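Local coordinates for protein Sso-CP2 metallo-carboxypetidase (Sulfolobus solfataricus, PDB 4MMO) that is a zinc metallo-carboxypeptidase of the M20 peptidase family and probably removes residues from the C-terminal ends of peptides, at residues 96-102 against 412-417; 7-12 against 106-110; 165-169 against 401-405. All coordinates share one frame; numbering follows the deposited sequence.

Contact 1: residues 96-102 against 412-417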
loop_
_atom_site.group_PDB
_atom_site.type_symbol
_atom_site.label_atom_id
_atom_site.label_comp_id
_atom_site.label_asym_id
_atom_site.label_seq_id
_atom_site.Cartn_x
_atom_site.Cartn_y
_atom_site.Cartn_z
ATOM N N ARG A 96 -26.363 -24.292 14.562
ATOM C CA ARG A 96 -25.184 -24.073 13.737
ATOM C C ARG A 96 -23.935 -24.180 14.595
ATOM O O ARG A 96 -23.985 -23.941 15.798
ATOM C CB ARG A 96 -25.238 -22.691 13.090
ATOM C CG ARG A 96 -26.341 -22.525 12.071
ATOM C CD ARG A 96 -26.339 -21.133 11.472
ATOM N NE ARG A 96 -27.474 -20.928 10.576
ATOM C CZ ARG A 96 -27.534 -19.985 9.641
ATOM N NH1 ARG A 96 -26.518 -19.151 9.457
ATOM N NH2 ARG A 96 -28.615 -19.881 8.878
ATOM N N ILE A 97 -22.822 -24.545 13.970
ATOM C CA ILE A 97 -21.533 -24.592 14.645
ATOM C C ILE A 97 -20.702 -23.414 14.169
ATOM O O ILE A 97 -20.531 -23.229 12.970
ATOM C CB ILE A 97 -20.770 -25.885 14.324
ATOM C CG1 ILE A 97 -21.624 -27.108 14.651
ATOM C CG2 ILE A 97 -19.458 -25.934 15.108
ATOM C CD1 ILE A 97 -21.048 -28.400 14.120
ATOM N N TYR A 98 -20.178 -22.631 15.108
ATOM C CA TYR A 98 -19.412 -21.434 14.772
ATOM C C TYR A 98 -17.926 -21.627 15.031
ATOM O O TYR A 98 -17.479 -21.639 16.178
ATOM C CB TYR A 98 -19.934 -20.229 15.560
ATOM C CG TYR A 98 -21.269 -19.731 15.064
ATOM C CD1 TYR A 98 -22.455 -20.284 15.528
ATOM C CD2 TYR A 98 -21.343 -18.717 14.123
ATOM C CE1 TYR A 98 -23.679 -19.834 15.070
ATOM C CE2 TYR A 98 -22.559 -18.261 13.657
ATOM C CZ TYR A 98 -23.726 -18.822 14.134
ATOM O OH TYR A 98 -24.940 -18.369 13.671
ATOM N N ALA A 99 -17.164 -21.778 13.955
ATOM C CA ALA A 99 -15.720 -21.916 14.058
ATOM C C ALA A 99 -15.053 -21.667 12.712
ATOM O O ALA A 99 -15.632 -21.950 11.661
ATOM C CB ALA A 99 -15.360 -23.301 14.567
ATOM N N ARG A 100 -13.842 -21.118 12.746
ATOM C CA ARG A 100 -12.999 -21.091 11.559
ATOM C C ARG A 100 -12.740 -22.536 11.147
ATOM O O ARG A 100 -12.355 -23.365 11.975
ATOM C CB ARG A 100 -11.680 -20.363 11.845
ATOM C CG ARG A 100 -10.561 -20.605 10.827
ATOM C CD ARG A 100 -10.905 -20.105 9.419
ATOM N NE ARG A 100 -10.710 -18.665 9.262
ATOM C CZ ARG A 100 -11.678 -17.761 9.116
ATOM N NH1 ARG A 100 -12.959 -18.111 9.091
ATOM N NH2 ARG A 100 -11.354 -16.482 8.986
ATOM N N GLY A 101 -12.964 -22.833 9.869
ATOM C CA GLY A 101 -12.755 -24.172 9.344
ATOM C C GLY A 101 -14.001 -25.040 9.276
ATOM O O GLY A 101 -13.932 -26.198 8.876
ATOM N N ALA A 102 -15.142 -24.490 9.667
ATOM C CA ALA A 102 -16.376 -25.263 9.704
ATOM C C ALA A 102 -16.806 -25.663 8.285
ATOM O O ALA A 102 -17.167 -26.810 8.033
ATOM C CB ALA A 102 -17.466 -24.467 10.393
ATOM N N ASN A 412 -16.762 -15.216 11.827
ATOM C CA ASN A 412 -17.983 -15.923 12.193
ATOM C C ASN A 412 -18.349 -16.982 11.164
ATOM O O ASN A 412 -19.507 -17.108 10.772
ATOM C CB ASN A 412 -19.140 -14.941 12.393
ATOM C CG ASN A 412 -18.819 -13.870 13.420
ATOM O OD1 ASN A 412 -18.388 -14.170 14.536
ATOM N ND2 ASN A 412 -19.008 -12.611 13.041
ATOM N N GLU A 413 -17.350 -17.741 10.729
ATOM C CA GLU A 413 -17.595 -18.875 9.855
ATOM C C GLU A 413 -18.431 -19.914 10.589
ATOM O O GLU A 413 -18.208 -20.172 11.772
ATOM C CB GLU A 413 -16.279 -19.503 9.395
ATOM C CG GLU A 413 -16.462 -20.766 8.563
ATOM C CD GLU A 413 -15.144 -21.375 8.138
ATOM O OE1 GLU A 413 -14.104 -20.694 8.275
ATOM O OE2 GLU A 413 -15.142 -22.540 7.682
ATOM N N ASN A 414 -19.384 -20.515 9.881
ATOM C CA ASN A 414 -20.263 -21.508 10.487
ATOM C C ASN A 414 -20.904 -22.446 9.471
ATOM O O ASN A 414 -20.973 -22.130 8.285
ATOM C CB ASN A 414 -21.370 -20.804 11.266
ATOM C CG ASN A 414 -22.370 -20.121 10.356
ATOM O OD1 ASN A 414 -23.353 -20.726 9.938
ATOM N ND2 ASN A 414 -22.116 -18.860 10.033
ATOM N N ILE A 415 -21.367 -23.601 9.947
ATOM C CA ILE A 415 -22.169 -24.512 9.131
ATOM C C ILE A 415 -23.416 -24.961 9.895
ATOM O O ILE A 415 -23.378 -25.148 11.113
ATOM C CB ILE A 415 -21.368 -25.757 8.669
ATOM C CG1 ILE A 415 -20.857 -26.571 9.862
ATOM C CG2 ILE A 415 -20.198 -25.336 7.797
ATOM C CD1 ILE A 415 -20.667 -28.025 9.547
ATOM N N LYS A 416 -24.522 -25.124 9.180
ATOM C CA LYS A 416 -25.725 -25.686 9.775
ATOM C C LYS A 416 -25.453 -27.139 10.126
ATOM O O LYS A 416 -24.910 -27.892 9.315
ATOM C CB LYS A 416 -26.908 -25.588 8.811
ATOM C CG LYS A 416 -27.372 -24.169 8.536
ATOM C CD LYS A 416 -28.503 -24.142 7.524
ATOM C CE LYS A 416 -28.755 -22.732 7.012
ATOM N NZ LYS A 416 -29.806 -22.687 5.957
ATOM N N ILE A 417 -25.818 -27.527 11.342
ATOM C CA ILE A 417 -25.627 -28.897 11.792
ATOM C C ILE A 417 -26.350 -29.869 10.857
ATOM O O ILE A 417 -25.852 -30.960 10.585
ATOM C CB ILE A 417 -26.094 -29.072 13.259
ATOM C CG1 ILE A 417 -25.130 -28.325 14.190
ATOM C CG2 ILE A 417 -26.175 -30.553 13.639
ATOM C CD1 ILE A 417 -25.451 -28.422 15.672
#
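R100 and E413 meet with their side chains at about a right angle. The guanidinium and carboxylate planes are 30° apart. R100 NH1 forms a salt bridge to E413 OE1 at 2.9 Å and uses the anti lone pair of that oxygen. G101 N also donates to E413 OE1, at 2.9 Å and nearly straight, from above the carboxylate plane. E413 CG is anti to the backbone N (chi1 175°) and the chain runs on extended, which brings the carboxylate to the backbone N-H groups at the end of the type II turn A99-A102. The other oxygen, OE2, accepts from the backbone N of S103 and of zinc ligand D104.

Strand 96-98 pairs antiparallel with strand 414-416. I97 and I415 form the hydrogen-bonded pair, with I97 N to I415 O at 3.0 Å. On the sheet face of R96, Y98, N414 and K416, the Y98 and N414 side chains point the same way. N414 CB sits over one ring face in a CH-pi contact, 3.8 Å from the Y98 centroid.

The buried E413 carboxylate thus gathers one arginine and several backbone N-H groups. Such donors would be expected to stabilise its negative charge, and the bond to D104 N ties it to the start of helix 102-121, which carries that zinc ligand.

Contact 2: residues 7-12 against 106-110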
loop_
_atom_site.group_PDB
_atom_site.type_symbol
_atom_site.label_atom_id
_atom_site.label_comp_id
_atom_site.label_asym_id
_atom_site.label_seq_id
_atom_site.Cartn_x
_atom_site.Cartn_y
_atom_site.Cartn_z
ATOM N N THR A 7 -17.174 -35.440 17.431
ATOM C CA THR A 7 -15.833 -35.515 16.867
ATOM C C THR A 7 -15.539 -34.287 16.009
ATOM O O THR A 7 -14.413 -33.787 15.996
ATOM C CB THR A 7 -15.641 -36.798 16.048
ATOM O OG1 THR A 7 -15.920 -37.928 16.879
ATOM C CG2 THR A 7 -14.207 -36.905 15.527
ATOM N N LEU A 8 -16.552 -33.795 15.304
ATOM C CA LEU A 8 -16.381 -32.602 14.485
ATOM C C LEU A 8 -16.033 -31.406 15.370
ATOM O O LEU A 8 -15.113 -30.649 15.055
ATOM C CB LEU A 8 -17.640 -32.315 13.660
ATOM C CG LEU A 8 -17.691 -30.954 12.959
ATOM C CD1 LEU A 8 -16.492 -30.763 12.040
ATOM C CD2 LEU A 8 -18.991 -30.804 12.183
ATOM N N ILE A 9 -16.769 -31.246 16.469
ATOM C CA ILE A 9 -16.522 -30.170 17.434
ATOM C C ILE A 9 -15.095 -30.244 17.959
ATOM O O ILE A 9 -14.388 -29.240 18.016
ATOM C CB ILE A 9 -17.497 -30.250 18.638
ATOM C CG1 ILE A 9 -18.946 -30.056 18.182
ATOM C CG2 ILE A 9 -17.140 -29.217 19.715
ATOM C CD1 ILE A 9 -19.263 -28.677 17.640
ATOM N N GLU A 10 -14.682 -31.445 18.349
ATOM C CA GLU A 10 -13.328 -31.685 18.835
ATOM C C GLU A 10 -12.293 -31.261 17.790
ATOM O O GLU A 10 -11.295 -30.624 18.116
ATOM C CB GLU A 10 -13.173 -33.169 19.174
ATOM C CG GLU A 10 -11.823 -33.576 19.718
ATOM C CD GLU A 10 -11.762 -35.060 20.033
ATOM O OE1 GLU A 10 -12.188 -35.869 19.177
ATOM O OE2 GLU A 10 -11.297 -35.417 21.138
ATOM N N PHE A 11 -12.551 -31.613 16.532
ATOM C CA PHE A 11 -11.667 -31.279 15.417
ATOM C C PHE A 11 -11.586 -29.765 15.248
ATOM O O PHE A 11 -10.501 -29.195 15.083
ATOM C CB PHE A 11 -12.226 -31.914 14.132
ATOM C CG PHE A 11 -11.274 -31.915 12.954
ATOM C CD1 PHE A 11 -9.902 -31.812 13.125
ATOM C CD2 PHE A 11 -11.773 -32.034 11.659
ATOM C CE1 PHE A 11 -9.045 -31.827 12.030
ATOM C CE2 PHE A 11 -10.923 -32.052 10.563
ATOM C CZ PHE A 11 -9.559 -31.944 10.749
ATOM N N LEU A 12 -12.748 -29.124 15.296
ATOM C CA LEU A 12 -12.864 -27.689 15.059
ATOM C C LEU A 12 -12.208 -26.844 16.155
ATOM O O LEU A 12 -11.813 -25.705 15.913
ATOM C CB LEU A 12 -14.339 -27.302 14.938
ATOM C CG LEU A 12 -15.055 -27.676 13.634
ATOM C CD1 LEU A 12 -16.547 -27.404 13.748
ATOM C CD2 LEU A 12 -14.473 -26.907 12.458
ATOM N N LYS A 106 -12.932 -28.472 7.304
ATOM C CA LYS A 106 -12.974 -29.549 8.299
ATOM C C LYS A 106 -14.308 -30.294 8.370
ATOM O O LYS A 106 -14.331 -31.510 8.551
ATOM C CB LYS A 106 -12.632 -29.013 9.690
ATOM C CG LYS A 106 -11.200 -28.525 9.828
ATOM C CD LYS A 106 -10.903 -28.136 11.264
ATOM C CE LYS A 106 -9.453 -27.688 11.443
ATOM N NZ LYS A 106 -9.199 -27.216 12.829
ATOM N N GLY A 107 -15.411 -29.559 8.276
ATOM C CA GLY A 107 -16.730 -30.166 8.309
ATOM C C GLY A 107 -16.897 -31.173 7.180
ATOM O O GLY A 107 -17.319 -32.311 7.396
ATOM N N THR A 108 -16.538 -30.754 5.971
ATOM C CA THR A 108 -16.623 -31.623 4.799
ATOM C C THR A 108 -15.647 -32.786 4.929
ATOM O O THR A 108 -15.949 -33.907 4.523
ATOM C CB THR A 108 -16.322 -30.844 3.507
ATOM O OG1 THR A 108 -17.218 -29.732 3.404
ATOM C CG2 THR A 108 -16.474 -31.737 2.274
ATOM N N LEU A 109 -14.482 -32.519 5.509
ATOM C CA LEU A 109 -13.462 -33.549 5.674
ATOM C C LEU A 109 -13.973 -34.642 6.598
ATOM O O LEU A 109 -13.775 -35.831 6.342
ATOM C CB LEU A 109 -12.169 -32.939 6.234
ATOM C CG LEU A 109 -10.923 -33.822 6.385
ATOM C CD1 LEU A 109 -9.688 -32.933 6.495
ATOM C CD2 LEU A 109 -10.971 -34.745 7.598
ATOM N N MET A 110 -14.637 -34.228 7.670
ATOM C CA MET A 110 -15.056 -35.149 8.721
ATOM C C MET A 110 -16.320 -35.903 8.311
ATOM O O MET A 110 -16.486 -37.078 8.649
ATOM C CB MET A 110 -15.301 -34.382 10.023
ATOM C CG MET A 110 -15.584 -35.262 11.227
ATOM S SD MET A 110 -14.198 -36.316 11.680
ATOM C CE MET A 110 -12.982 -35.101 12.180
HETATM O O HOH W 1 -10.944 -25.385 13.164
#
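The F11 ring carries the aliphatic chain of K106 on one face. K106 CD lies over the ring centre, 3.9 Å from the F11 centroid and 6° off the normal, a CH-pi contact. M110 CE and L109 CD2 approach the same ring obliquely. M110 CE is 3.3 Å from F11 CD2, a tight approach. These side chains join two helices of the M20 catalytic domain, 3-12 and 102-121. The short segments cross at 139°, with their axes 10.1 Å apart. With its CG anti to the backbone N (chi1 -167°), F11 reaches across between K106 and M110.

K106 NZ stands 5.0 Å from the centroid of the F11 ring, a cation-pi contact over the same face. K106 NZ also donates to F11 O, from above the carbonyl plane. A water accepts from K106 NZ at 2.6 Å and donates to L12 O. An alanine in place of K106 would probably uncover much of this ring face and leave F11 O and the water without their lysine partner.

The extended K106 chain and the L12 side chain run antiparallel to each other, with L12 CD2 3.9 Å from K106 CB. T27 and L31 of helix 24-39 also touch F11. The T7 and M110 side chains cross at about a right angle, with T7 CG2 against M110 SD. L8 CD1 rests on G107 CA at 3.8 Å.

Contact 3: residues 165-169 against 401-405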
loop_
_atom_site.group_PDB
_atom_site.type_symbol
_atom_site.label_atom_id
_atom_site.label_comp_id
_atom_site.label_asym_id
_atom_site.label_seq_id
_atom_site.Cartn_x
_atom_site.Cartn_y
_atom_site.Cartn_z
ATOM N N ALA A 165 -17.508 -28.869 -2.278
ATOM C CA ALA A 165 -18.200 -27.629 -2.601
ATOM C C ALA A 165 -19.492 -27.542 -1.807
ATOM O O ALA A 165 -20.221 -28.525 -1.686
ATOM C CB ALA A 165 -18.492 -27.565 -4.095
ATOM N N GLY A 166 -19.776 -26.360 -1.273
ATOM C CA GLY A 166 -20.956 -26.155 -0.454
ATOM C C GLY A 166 -22.210 -25.880 -1.263
ATOM O O GLY A 166 -22.198 -25.937 -2.496
ATOM N N LEU A 167 -23.296 -25.579 -0.559
ATOM C CA LEU A 167 -24.571 -25.261 -1.188
ATOM C C LEU A 167 -24.549 -23.841 -1.738
ATOM O O LEU A 167 -23.981 -22.939 -1.126
ATOM C CB LEU A 167 -25.706 -25.406 -0.171
ATOM C CG LEU A 167 -25.715 -26.715 0.622
ATOM C CD1 LEU A 167 -26.823 -26.706 1.664
ATOM C CD2 LEU A 167 -25.861 -27.908 -0.308
ATOM N N ASP A 168 -25.174 -23.646 -2.895
ATOM C CA ASP A 168 -25.218 -22.337 -3.534
ATOM C C ASP A 168 -26.240 -21.458 -2.804
ATOM O O ASP A 168 -26.869 -21.921 -1.852
ATOM C CB ASP A 168 -25.526 -22.505 -5.030
ATOM C CG ASP A 168 -27.009 -22.724 -5.321
ATOM O OD1 ASP A 168 -27.765 -23.156 -4.423
ATOM O OD2 ASP A 168 -27.415 -22.475 -6.476
ATOM N N PRO A 169 -26.397 -20.188 -3.226
ATOM C CA PRO A 169 -27.331 -19.281 -2.542
ATOM C C PRO A 169 -28.771 -19.797 -2.458
ATOM O O PRO A 169 -29.479 -19.445 -1.517
ATOM C CB PRO A 169 -27.275 -18.014 -3.400
ATOM C CG PRO A 169 -25.924 -18.039 -4.008
ATOM C CD PRO A 169 -25.626 -19.488 -4.269
ATOM N N ALA A 401 -20.146 -29.628 3.578
ATOM C CA ALA A 401 -20.860 -29.439 4.832
ATOM C C ALA A 401 -21.363 -28.003 4.940
ATOM O O ALA A 401 -22.283 -27.714 5.706
ATOM C CB ALA A 401 -19.952 -29.764 5.993
ATOM N N GLY A 402 -20.756 -27.110 4.164
ATOM C CA GLY A 402 -21.064 -25.695 4.242
ATOM C C GLY A 402 -22.046 -25.216 3.195
ATOM O O GLY A 402 -22.654 -26.011 2.476
ATOM N N GLY A 403 -22.196 -23.897 3.115
ATOM C CA GLY A 403 -23.117 -23.280 2.182
ATOM C C GLY A 403 -22.772 -21.826 1.923
ATOM O O GLY A 403 -21.660 -21.378 2.210
ATOM N N TYR A 404 -23.736 -21.092 1.379
ATOM C CA TYR A 404 -23.561 -19.680 1.055
ATOM C C TYR A 404 -23.537 -18.835 2.324
ATOM O O TYR A 404 -22.900 -17.785 2.374
ATOM C CB TYR A 404 -24.709 -19.224 0.151
ATOM C CG TYR A 404 -24.527 -17.853 -0.459
ATOM C CD1 TYR A 404 -23.486 -17.596 -1.341
ATOM C CD2 TYR A 404 -25.413 -16.821 -0.173
ATOM C CE1 TYR A 404 -23.323 -16.347 -1.909
ATOM C CE2 TYR A 404 -25.258 -15.568 -0.738
ATOM C CZ TYR A 404 -24.212 -15.337 -1.606
ATOM O OH TYR A 404 -24.055 -14.093 -2.171
ATOM N N TYR A 405 -24.247 -19.310 3.342
ATOM C CA TYR A 405 -24.362 -18.631 4.629
ATOM C C TYR A 405 -23.088 -18.744 5.461
ATOM O O TYR A 405 -22.954 -18.081 6.489
ATOM C CB TYR A 405 -25.506 -19.264 5.427
ATOM C CG TYR A 405 -25.284 -20.741 5.696
ATOM C CD1 TYR A 405 -24.574 -21.165 6.812
ATOM C CD2 TYR A 405 -25.770 -21.708 4.824
ATOM C CE1 TYR A 405 -24.358 -22.507 7.053
ATOM C CE2 TYR A 405 -25.558 -23.056 5.059
ATOM C CZ TYR A 405 -24.850 -23.450 6.175
ATOM O OH TYR A 405 -24.636 -24.791 6.416
HETATM O O HOH W 2 -26.633 -22.217 0.935
#
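Y404 turns its ring flat against P169. Y404 CG is anti to the backbone N (chi1 -170°), which sets the ring face over P169. Y404 CB comes first and lies 3.8 Å from P169 CA. The next atom, CG, touches P169 CA and CG. Y404 CD1 meets P169 CG at 3.6 Å, while CD2 faces P169 CB. Further out, CE1 and CZ still pack on P169 CG, and CE2 reaches P169 CB and CG. P169 CG therefore sits over the centre of the Y404 ring, 11° off the ring normal, in a CH-pi contact.

The backbones come together beside this contact. L167 N donates to G402 O at 3.1 Å, with an N-H...O angle of 163°. L167 CG lies 3.6 Å from G402 O as well. G403 CA makes a CA-H...O contact with L167 O. A water donates to D168 O and accepts from Y404 N, so it bridges the two loops. G166 comes so near G402 O that a side chain on it would clash.

D168 points away and forms a salt bridge with R172. The contact joins two irregular loops near the zinc site of the M20 catalytic domain, and the loop of 165-169 follows closely on zinc ligand E163.

In the fold
The three contacts lie on one side of the chain's centre and near the zinc site. The centres of contacts 1 and 2 are about 10 Å apart. G101 O probably accepts from K106 N at 2.9 Å, and I97 packs on L8 and L12. Contact 1 meets contact 3 where K416 N lies 2.8 Å from Y405 OH, a probable hydrogen bond. T108 OG1 and A401 N, 2.9 Å apart, join contacts 2 and 3 by another probable hydrogen bond. The side chains of E413 and K106 each come within about 9 Å of the bound zinc ion, and G166 of contact 3 lies about 11 Å from it. Its ligands are H71, D104 and E163. D104 lies between segments 96-102 and 106-110.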